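Local structure of suppressor protein MPT5 (Saccharomyces cerevisiae, 5BZ1) at residues V109-F122 against C148-I160. The protein binds target mRNAs through its PUF repeat domain, recognising a sequence in their 3'-untranslated regions to regulate expression after transcription. Numbering follows the deposited sequence.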
ATOM      1  N   VAL A 109     -13.038  -8.920  17.605  1.00 30.55           N
ATOM      2  CA  VAL A 109     -13.904  -7.954  18.291  1.00 34.34           C
ATOM      3  C   VAL A 109     -15.377  -8.330  18.128  1.00 35.72           C
ATOM      4  O   VAL A 109     -15.784  -8.813  17.069  1.00 38.36           O
ATOM      5  CB  VAL A 109     -13.685  -6.502  17.813  1.00 33.94           C
ATOM      6  CG1 VAL A 109     -12.358  -5.963  18.319  1.00 31.21           C
ATOM      7  CG2 VAL A 109     -13.768  -6.412  16.291  1.00 31.74           C
ATOM      8  N   ASP A 110     -16.163  -8.114  19.179  1.00 37.03           N
ATOM      9  CA  ASP A 110     -17.567  -8.511  19.185  1.00 41.47           C
ATOM     10  C   ASP A 110     -18.487  -7.402  18.692  1.00 42.84           C
ATOM     11  O   ASP A 110     -19.539  -7.671  18.106  1.00 45.03           O
ATOM     12  CB  ASP A 110     -17.999  -8.911  20.597  1.00 44.73           C
ATOM     13  CG  ASP A 110     -17.263 -10.126  21.112  1.00 47.85           C
ATOM     14  OD1 ASP A 110     -17.314 -11.181  20.445  1.00 47.74           O
ATOM     15  OD2 ASP A 110     -16.628 -10.023  22.183  1.00 52.72           O
ATOM     16  N   ASN A 111     -18.097  -6.154  18.938  1.00 37.78           N
ATOM     17  CA  ASN A 111     -18.990  -5.028  18.692  1.00 38.23           C
ATOM     18  C   ASN A 111     -18.266  -3.694  18.523  1.00 37.05           C
ATOM     19  O   ASN A 111     -17.040  -3.610  18.659  1.00 35.52           O
ATOM     20  CB  ASN A 111     -20.018  -4.922  19.825  1.00 34.07           C
ATOM     21  CG  ASN A 111     -19.365  -4.821  21.196  1.00 39.06           C
ATOM     22  OD1 ASN A 111     -18.494  -3.978  21.421  1.00 36.42           O
ATOM     23  ND2 ASN A 111     -19.773  -5.692  22.115  1.00 40.26           N
ATOM     24  N   GLU A 112     -19.052  -2.655  18.257  1.00 37.67           N
ATOM     25  CA  GLU A 112     -18.551  -1.308  18.008  1.00 39.97           C
ATOM     26  C   GLU A 112     -17.860  -0.711  19.235  1.00 38.23           C
ATOM     27  O   GLU A 112     -16.864   0.010  19.107  1.00 37.04           O
ATOM     28  CB  GLU A 112     -19.715  -0.408  17.587  1.00 46.48           C
ATOM     29  CG  GLU A 112     -19.315   0.976  17.096  1.00 57.47           C
ATOM     30  CD  GLU A 112     -19.228   1.051  15.588  1.00 67.94           C
ATOM     31  OE1 GLU A 112     -19.265  -0.018  14.944  1.00 76.53           O
ATOM     32  OE2 GLU A 112     -19.131   2.172  15.045  1.00 66.54           O
ATOM     33  N   VAL A 113     -18.402  -1.002  20.415  1.00 36.58           N
ATOM     34  CA  VAL A 113     -17.833  -0.518  21.667  1.00 40.72           C
ATOM     35  C   VAL A 113     -16.361  -0.912  21.791  1.00 37.01           C
ATOM     36  O   VAL A 113     -15.511  -0.079  22.108  1.00 40.58           O
ATOM     37  CB  VAL A 113     -18.623  -1.045  22.881  1.00 39.45           C
ATOM     38  CG1 VAL A 113     -17.916  -0.688  24.183  1.00 36.31           C
ATOM     39  CG2 VAL A 113     -20.040  -0.487  22.869  1.00 35.61           C
ATOM     40  N   GLN A 114     -16.068  -2.180  21.519  1.00 34.63           N
ATOM     41  CA  GLN A 114     -14.701  -2.686  21.579  1.00 31.39           C
ATOM     42  C   GLN A 114     -13.804  -2.028  20.534  1.00 32.07           C
ATOM     43  O   GLN A 114     -12.654  -1.698  20.818  1.00 28.27           O
ATOM     44  CB  GLN A 114     -14.691  -4.205  21.401  1.00 26.31           C
ATOM     45  CG  GLN A 114     -15.266  -4.977  22.592  1.00 31.07           C
ATOM     46  CD  GLN A 114     -15.491  -6.445  22.281  1.00 34.72           C
ATOM     47  OE1 GLN A 114     -15.003  -6.955  21.270  1.00 30.46           O
ATOM     48  NE2 GLN A 114     -16.240  -7.132  23.144  1.00 34.10           N
ATOM     49  N   ILE A 115     -14.331  -1.851  19.326  1.00 32.49           N
ATOM     50  CA  ILE A 115     -13.573  -1.224  18.250  1.00 32.32           C
ATOM     51  C   ILE A 115     -13.211   0.218  18.610  1.00 31.12           C
ATOM     52  O   ILE A 115     -12.067   0.639  18.433  1.00 28.88           O
ATOM     53  CB  ILE A 115     -14.340  -1.277  16.908  1.00 35.08           C
ATOM     54  CG1 ILE A 115     -14.462  -2.723  16.430  1.00 27.34           C
ATOM     55  CG2 ILE A 115     -13.644  -0.439  15.843  1.00 33.70           C
ATOM     56  CD1 ILE A 115     -15.342  -2.905  15.204  1.00 31.82           C
ATOM     57  N   ASP A 116     -14.180   0.965  19.133  1.00 29.86           N
ATOM     58  CA  ASP A 116     -13.951   2.357  19.513  1.00 34.07           C
ATOM     59  C   ASP A 116     -12.946   2.515  20.663  1.00 32.39           C
ATOM     60  O   ASP A 116     -12.191   3.485  20.698  1.00 30.41           O
ATOM     61  CB  ASP A 116     -15.276   3.051  19.840  1.00 34.81           C
ATOM     62  CG  ASP A 116     -16.104   3.331  18.599  1.00 42.31           C
ATOM     63  OD1 ASP A 116     -15.540   3.283  17.486  1.00 38.30           O
ATOM     64  OD2 ASP A 116     -17.314   3.605  18.739  1.00 45.29           O
ATOM     65  N   LEU A 117     -12.936   1.565  21.596  1.00 30.19           N
ATOM     66  CA  LEU A 117     -11.937   1.562  22.666  1.00 33.87           C
ATOM     67  C   LEU A 117     -10.526   1.410  22.098  1.00 31.47           C
ATOM     68  O   LEU A 117      -9.614   2.151  22.464  1.00 31.90           O
ATOM     69  CB  LEU A 117     -12.219   0.447  23.673  1.00 29.73           C
ATOM     70  CG  LEU A 117     -13.335   0.722  24.679  1.00 36.80           C
ATOM     71  CD1 LEU A 117     -13.636  -0.523  25.497  1.00 30.27           C
ATOM     72  CD2 LEU A 117     -12.958   1.879  25.592  1.00 38.39           C
ATOM     73  N   ILE A 118     -10.358   0.447  21.196  1.00 29.25           N
ATOM     74  CA  ILE A 118      -9.086   0.232  20.512  1.00 28.66           C
ATOM     75  C   ILE A 118      -8.655   1.489  19.747  1.00 29.89           C
ATOM     76  O   ILE A 118      -7.511   1.933  19.855  1.00 28.33           O
ATOM     77  CB  ILE A 118      -9.180  -0.964  19.541  1.00 30.47           C
ATOM     78  CG1 ILE A 118      -9.265  -2.279  20.320  1.00 29.17           C
ATOM     79  CG2 ILE A 118      -7.992  -0.994  18.594  1.00 26.52           C
ATOM     80  CD1 ILE A 118      -9.663  -3.475  19.468  1.00 31.06           C
ATOM     81  N   ILE A 119      -9.582   2.053  18.978  1.00 29.71           N
ATOM     82  CA  ILE A 119      -9.330   3.276  18.219  1.00 35.03           C
ATOM     83  C   ILE A 119      -8.970   4.446  19.146  1.00 32.50           C
ATOM     84  O   ILE A 119      -8.135   5.288  18.810  1.00 31.28           O
ATOM     85  CB  ILE A 119     -10.544   3.625  17.327  1.00 34.56           C
ATOM     86  CG1 ILE A 119     -10.699   2.579  16.225  1.00 33.44           C
ATOM     87  CG2 ILE A 119     -10.405   5.011  16.711  1.00 35.83           C
ATOM     88  CD1 ILE A 119      -9.429   2.384  15.399  1.00 26.69           C
ATOM     89  N   LYS A 120      -9.590   4.483  20.321  1.00 30.55           N
ATOM     90  CA  LYS A 120      -9.281   5.513  21.308  1.00 32.11           C
ATOM     91  C   LYS A 120      -7.831   5.390  21.786  1.00 30.28           C
ATOM     92  O   LYS A 120      -7.150   6.395  22.013  1.00 33.93           O
ATOM     93  CB  LYS A 120     -10.241   5.425  22.495  1.00 32.07           C
ATOM     94  CG  LYS A 120     -10.022   6.493  23.562  1.00 35.03           C
ATOM     95  CD  LYS A 120     -11.013   6.323  24.705  1.00 40.20           C
ATOM     96  CE  LYS A 120     -10.718   7.279  25.846  1.00 44.52           C
ATOM     97  NZ  LYS A 120     -11.684   7.109  26.962  1.00 52.32           N
ATOM     98  N   GLY A 121      -7.355   4.156  21.918  1.00 27.28           N
ATOM     99  CA  GLY A 121      -5.990   3.918  22.355  1.00 29.33           C
ATOM    100  C   GLY A 121      -4.968   4.402  21.344  1.00 30.56           C
ATOM    101  O   GLY A 121      -3.863   4.814  21.711  1.00 29.47           O
ATOM    102  N   PHE A 122      -5.338   4.352  20.068  1.00 23.10           N
ATOM    103  CA  PHE A 122      -4.458   4.796  18.995  1.00 25.93           C
ATOM    104  C   PHE A 122      -4.582   6.299  18.733  1.00 30.66           C
ATOM    105  O   PHE A 122      -3.853   6.854  17.904  1.00 29.92           O
ATOM    106  CB  PHE A 122      -4.748   4.024  17.703  1.00 28.28           C
ATOM    107  CG  PHE A 122      -4.175   2.633  17.677  1.00 27.98           C
ATOM    108  CD1 PHE A 122      -2.801   2.434  17.603  1.00 27.40           C
ATOM    109  CD2 PHE A 122      -5.008   1.521  17.706  1.00 28.23           C
ATOM    110  CE1 PHE A 122      -2.266   1.150  17.574  1.00 28.14           C
ATOM    111  CE2 PHE A 122      -4.482   0.234  17.680  1.00 27.32           C
ATOM    112  CZ  PHE A 122      -3.109   0.051  17.612  1.00 31.90           C
ATOM    113  N   CYS A 148      -5.921  -3.486  11.558  1.00 19.60           N
ATOM    114  CA  CYS A 148      -6.932  -2.437  11.712  1.00 24.91           C
ATOM    115  C   CYS A 148      -7.533  -2.063  10.360  1.00 26.14           C
ATOM    116  O   CYS A 148      -8.747  -1.907  10.221  1.00 25.56           O
ATOM    117  CB  CYS A 148      -6.321  -1.181  12.336  1.00 26.55           C
ATOM    118  SG  CYS A 148      -5.803  -1.342  14.055  1.00 33.50           S
ATOM    119  N   ILE A 149      -6.662  -1.928   9.366  1.00 22.79           N
ATOM    120  CA  ILE A 149      -7.051  -1.496   8.033  1.00 29.07           C
ATOM    121  C   ILE A 149      -8.037  -2.466   7.379  1.00 30.49           C
ATOM    122  O   ILE A 149      -8.969  -2.043   6.693  1.00 30.13           O
ATOM    123  CB  ILE A 149      -5.800  -1.289   7.144  1.00 27.63           C
ATOM    124  CG1 ILE A 149      -5.072  -0.004   7.544  1.00 27.50           C
ATOM    125  CG2 ILE A 149      -6.168  -1.236   5.675  1.00 28.66           C
ATOM    126  CD1 ILE A 149      -3.737   0.198   6.836  1.00 29.09           C
ATOM    127  N   PHE A 150      -7.847  -3.762   7.608  1.00 27.74           N
ATOM    128  CA  PHE A 150      -8.709  -4.767   6.991  1.00 33.76           C
ATOM    129  C   PHE A 150      -9.916  -5.167   7.837  1.00 30.87           C
ATOM    130  O   PHE A 150     -10.904  -5.678   7.307  1.00 35.42           O
ATOM    131  CB  PHE A 150      -7.900  -6.006   6.605  1.00 35.91           C
ATOM    132  CG  PHE A 150      -6.993  -5.788   5.426  1.00 45.46           C
ATOM    133  CD1 PHE A 150      -7.518  -5.652   4.146  1.00 45.76           C
ATOM    134  CD2 PHE A 150      -5.616  -5.719   5.594  1.00 41.87           C
ATOM    135  CE1 PHE A 150      -6.686  -5.450   3.055  1.00 45.83           C
ATOM    136  CE2 PHE A 150      -4.780  -5.518   4.511  1.00 39.83           C
ATOM    137  CZ  PHE A 150      -5.314  -5.383   3.239  1.00 42.88           C
ATOM    138  N   LYS A 151      -9.839  -4.933   9.144  1.00 28.34           N
ATOM    139  CA  LYS A 151     -10.912  -5.334  10.057  1.00 30.01           C
ATOM    140  C   LYS A 151     -11.910  -4.201  10.339  1.00 27.96           C
ATOM    141  O   LYS A 151     -13.113  -4.439  10.450  1.00 29.28           O
ATOM    142  CB  LYS A 151     -10.319  -5.852  11.374  1.00 31.24           C
ATOM    143  CG  LYS A 151     -11.342  -6.363  12.383  1.00 28.88           C
ATOM    144  CD  LYS A 151     -12.011  -7.654  11.907  1.00 36.14           C
ATOM    145  CE  LYS A 151     -12.945  -8.215  12.978  1.00 36.23           C
ATOM    146  NZ  LYS A 151     -13.592  -9.484  12.546  1.00 42.97           N
ATOM    147  N   PHE A 152     -11.407  -2.973  10.450  1.00 27.77           N
ATOM    148  CA  PHE A 152     -12.240  -1.842  10.856  1.00 28.89           C
ATOM    149  C   PHE A 152     -12.805  -1.068   9.668  1.00 34.38           C
ATOM    150  O   PHE A 152     -12.262  -1.120   8.562  1.00 33.85           O
ATOM    151  CB  PHE A 152     -11.444  -0.878  11.740  1.00 27.03           C
ATOM    152  CG  PHE A 152     -10.988  -1.475  13.047  1.00 31.61           C
ATOM    153  CD1 PHE A 152     -11.590  -2.619  13.565  1.00 33.23           C
ATOM    154  CD2 PHE A 152      -9.960  -0.877  13.766  1.00 26.98           C
ATOM    155  CE1 PHE A 152     -11.165  -3.163  14.775  1.00 34.07           C
ATOM    156  CE2 PHE A 152      -9.532  -1.412  14.976  1.00 33.18           C
ATOM    157  CZ  PHE A 152     -10.134  -2.556  15.481  1.00 27.66           C
ATOM    158  N   SER A 153     -13.898  -0.348   9.909  1.00 35.55           N
ATOM    159  CA  SER A 153     -14.454   0.562   8.911  1.00 36.20           C
ATOM    160  C   SER A 153     -13.507   1.736   8.686  1.00 33.82           C
ATOM    161  O   SER A 153     -12.878   2.219   9.633  1.00 27.66           O
ATOM    162  CB  SER A 153     -15.808   1.099   9.372  1.00 33.93           C
ATOM    163  OG  SER A 153     -16.304   2.066   8.465  1.00 36.79           O
ATOM    164  N   PRO A 154     -13.399   2.200   7.430  1.00 33.20           N
ATOM    165  CA  PRO A 154     -12.579   3.372   7.094  1.00 31.60           C
ATOM    166  C   PRO A 154     -12.960   4.617   7.898  1.00 30.15           C
ATOM    167  O   PRO A 154     -12.128   5.512   8.047  1.00 33.34           O
ATOM    168  CB  PRO A 154     -12.873   3.583   5.605  1.00 35.81           C
ATOM    169  CG  PRO A 154     -13.153   2.199   5.099  1.00 37.03           C
ATOM    170  CD  PRO A 154     -13.914   1.527   6.223  1.00 32.81           C
ATOM    171  N   SER A 155     -14.183   4.667   8.419  1.00 29.49           N
ATOM    172  CA  SER A 155     -14.595   5.763   9.294  1.00 32.82           C
ATOM    173  C   SER A 155     -13.765   5.816  10.587  1.00 33.87           C
ATOM    174  O   SER A 155     -13.849   6.787  11.343  1.00 36.76           O
ATOM    175  CB  SER A 155     -16.079   5.645   9.642  1.00 33.34           C
ATOM    176  OG  SER A 155     -16.301   4.591  10.559  1.00 38.15           O
ATOM    177  N   LYS A 156     -12.967   4.777  10.834  1.00 31.03           N
ATOM    178  CA  LYS A 156     -12.118   4.709  12.023  1.00 32.81           C
ATOM    179  C   LYS A 156     -10.659   5.042  11.705  1.00 34.15           C
ATOM    180  O   LYS A 156      -9.832   5.144  12.614  1.00 33.23           O
ATOM    181  CB  LYS A 156     -12.175   3.308  12.645  1.00 32.27           C
ATOM    182  CG  LYS A 156     -13.570   2.715  12.805  1.00 33.56           C
ATOM    183  CD  LYS A 156     -14.400   3.463  13.836  1.00 31.04           C
ATOM    184  CE  LYS A 156     -15.693   2.708  14.133  1.00 31.24           C
ATOM    185  NZ  LYS A 156     -16.589   3.457  15.062  1.00 30.15           N
ATOM    186  N   PHE A 157     -10.347   5.214  10.422  1.00 33.04           N
ATOM    187  CA  PHE A 157      -8.957   5.363   9.973  1.00 36.04           C
ATOM    188  C   PHE A 157      -8.314   6.707  10.342  1.00 36.13           C
ATOM    189  O   PHE A 157      -7.181   6.985   9.937  1.00 37.36           O
ATOM    190  CB  PHE A 157      -8.846   5.166   8.453  1.00 31.39           C
ATOM    191  CG  PHE A 157      -9.089   3.750   7.986  1.00 35.38           C
ATOM    192  CD1 PHE A 157      -9.268   2.714   8.895  1.00 33.30           C
ATOM    193  CD2 PHE A 157      -9.125   3.458   6.625  1.00 36.77           C
ATOM    194  CE1 PHE A 157      -9.489   1.413   8.456  1.00 28.41           C
ATOM    195  CE2 PHE A 157      -9.345   2.162   6.181  1.00 37.88           C
ATOM    196  CZ  PHE A 157      -9.527   1.138   7.098  1.00 28.94           C
ATOM    197  N   GLY A 158      -9.035   7.531  11.101  1.00 32.35           N
ATOM    198  CA  GLY A 158      -8.592   8.873  11.445  1.00 32.36           C
ATOM    199  C   GLY A 158      -7.158   9.021  11.931  1.00 34.09           C
ATOM    200  O   GLY A 158      -6.420   9.872  11.433  1.00 31.74           O
ATOM    201  N   PHE A 159      -6.757   8.194  12.893  1.00 29.47           N
ATOM    202  CA  PHE A 159      -5.418   8.301  13.472  1.00 29.11           C
ATOM    203  C   PHE A 159      -4.311   7.948  12.480  1.00 28.45           C
ATOM    204  O   PHE A 159      -3.184   8.441  12.591  1.00 29.14           O
ATOM    205  CB  PHE A 159      -5.300   7.449  14.739  1.00 24.03           C
ATOM    206  CG  PHE A 159      -5.163   5.972  14.480  1.00 29.32           C
ATOM    207  CD1 PHE A 159      -3.908   5.373  14.464  1.00 31.89           C
ATOM    208  CD2 PHE A 159      -6.284   5.176  14.288  1.00 28.90           C
ATOM    209  CE1 PHE A 159      -3.772   4.012  14.248  1.00 29.01           C
ATOM    210  CE2 PHE A 159      -6.156   3.810  14.071  1.00 29.09           C
ATOM    211  CZ  PHE A 159      -4.898   3.229  14.051  1.00 25.00           C
ATOM    212  N   ILE A 160      -4.637   7.092  11.517  1.00 25.51           N
ATOM    213  CA  ILE A 160      -3.690   6.715  10.477  1.00 27.54           C
ATOM    214  C   ILE A 160      -3.544   7.841   9.450  1.00 31.80           C
ATOM    215  O   ILE A 160      -2.427   8.242   9.117  1.00 33.12           O
ATOM    216  CB  ILE A 160      -4.122   5.420   9.765  1.00 27.04           C
ATOM    217  CG1 ILE A 160      -4.292   4.282  10.775  1.00 27.46           C
ATOM    218  CG2 ILE A 160      -3.105   5.026   8.708  1.00 28.18           C
ATOM    219  CD1 ILE A 160      -4.827   2.991  10.174  1.00 24.05           C
TER
HETATM  220  O   HOH W   1     -14.908 -10.167  15.012  1.00 41.13           O
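Lys156 NZ is gripped by two carboxylates one helical turn apart: it gives salt-bridging hydrogen bonds to Asp116 OD1 at 2.6 Å and to Glu112 OE2 at 2.8 Å. The contact joins neighbouring Pumilio repeats, 3 and 4, of the PUF repeat scaffold. Helix 112-121 packs here on the end of helix 141-151, the turn after it and the start of helix 158-165. The two acids are used differently. Asp116 OD1 offers its syn lone pair, whereas the ammonium sits above the Glu112 carboxylate plane, 59° out of it. The lysine chain bends about CB-CG (chi2 -68°) and then runs extended, which carries NZ across to helix 112-121. Lys156 CB lies against Ile119 CG1. Without the amine, as with an alanine here, Glu112 and Asp116 would probably be left as two close negative charges lacking their shared mate.

Beside this network, Phe152 forms the apolar centre, just past the end of helix 141-151. Ile115 CG2 stands over one face of its ring, 3.8 Å from the centroid, in a CH-pi contact. Val109 CG2 and Ile118 CG2 lie at the ring edge. Ile119 CD1 reaches both Phe152 CD2 and Phe159 CE2. Ile106 of helix 98-107 also touches Phe152.

Near the end of helix 112-121, Phe122 CB sits over the centre of the Phe159 ring, 3.5 Å from its centroid. The two rings are nearly parallel, at 11°, but slid apart, so they barely overlap. Cys148 SG approaches the Phe122 ring obliquely, 4.2 Å from CE2.

At the other end, Lys151 NZ bonds to Asp107 O. A water also bridges the repeats there: it accepts from Lys151 NZ and donates to Val109 O at 2.6 Å.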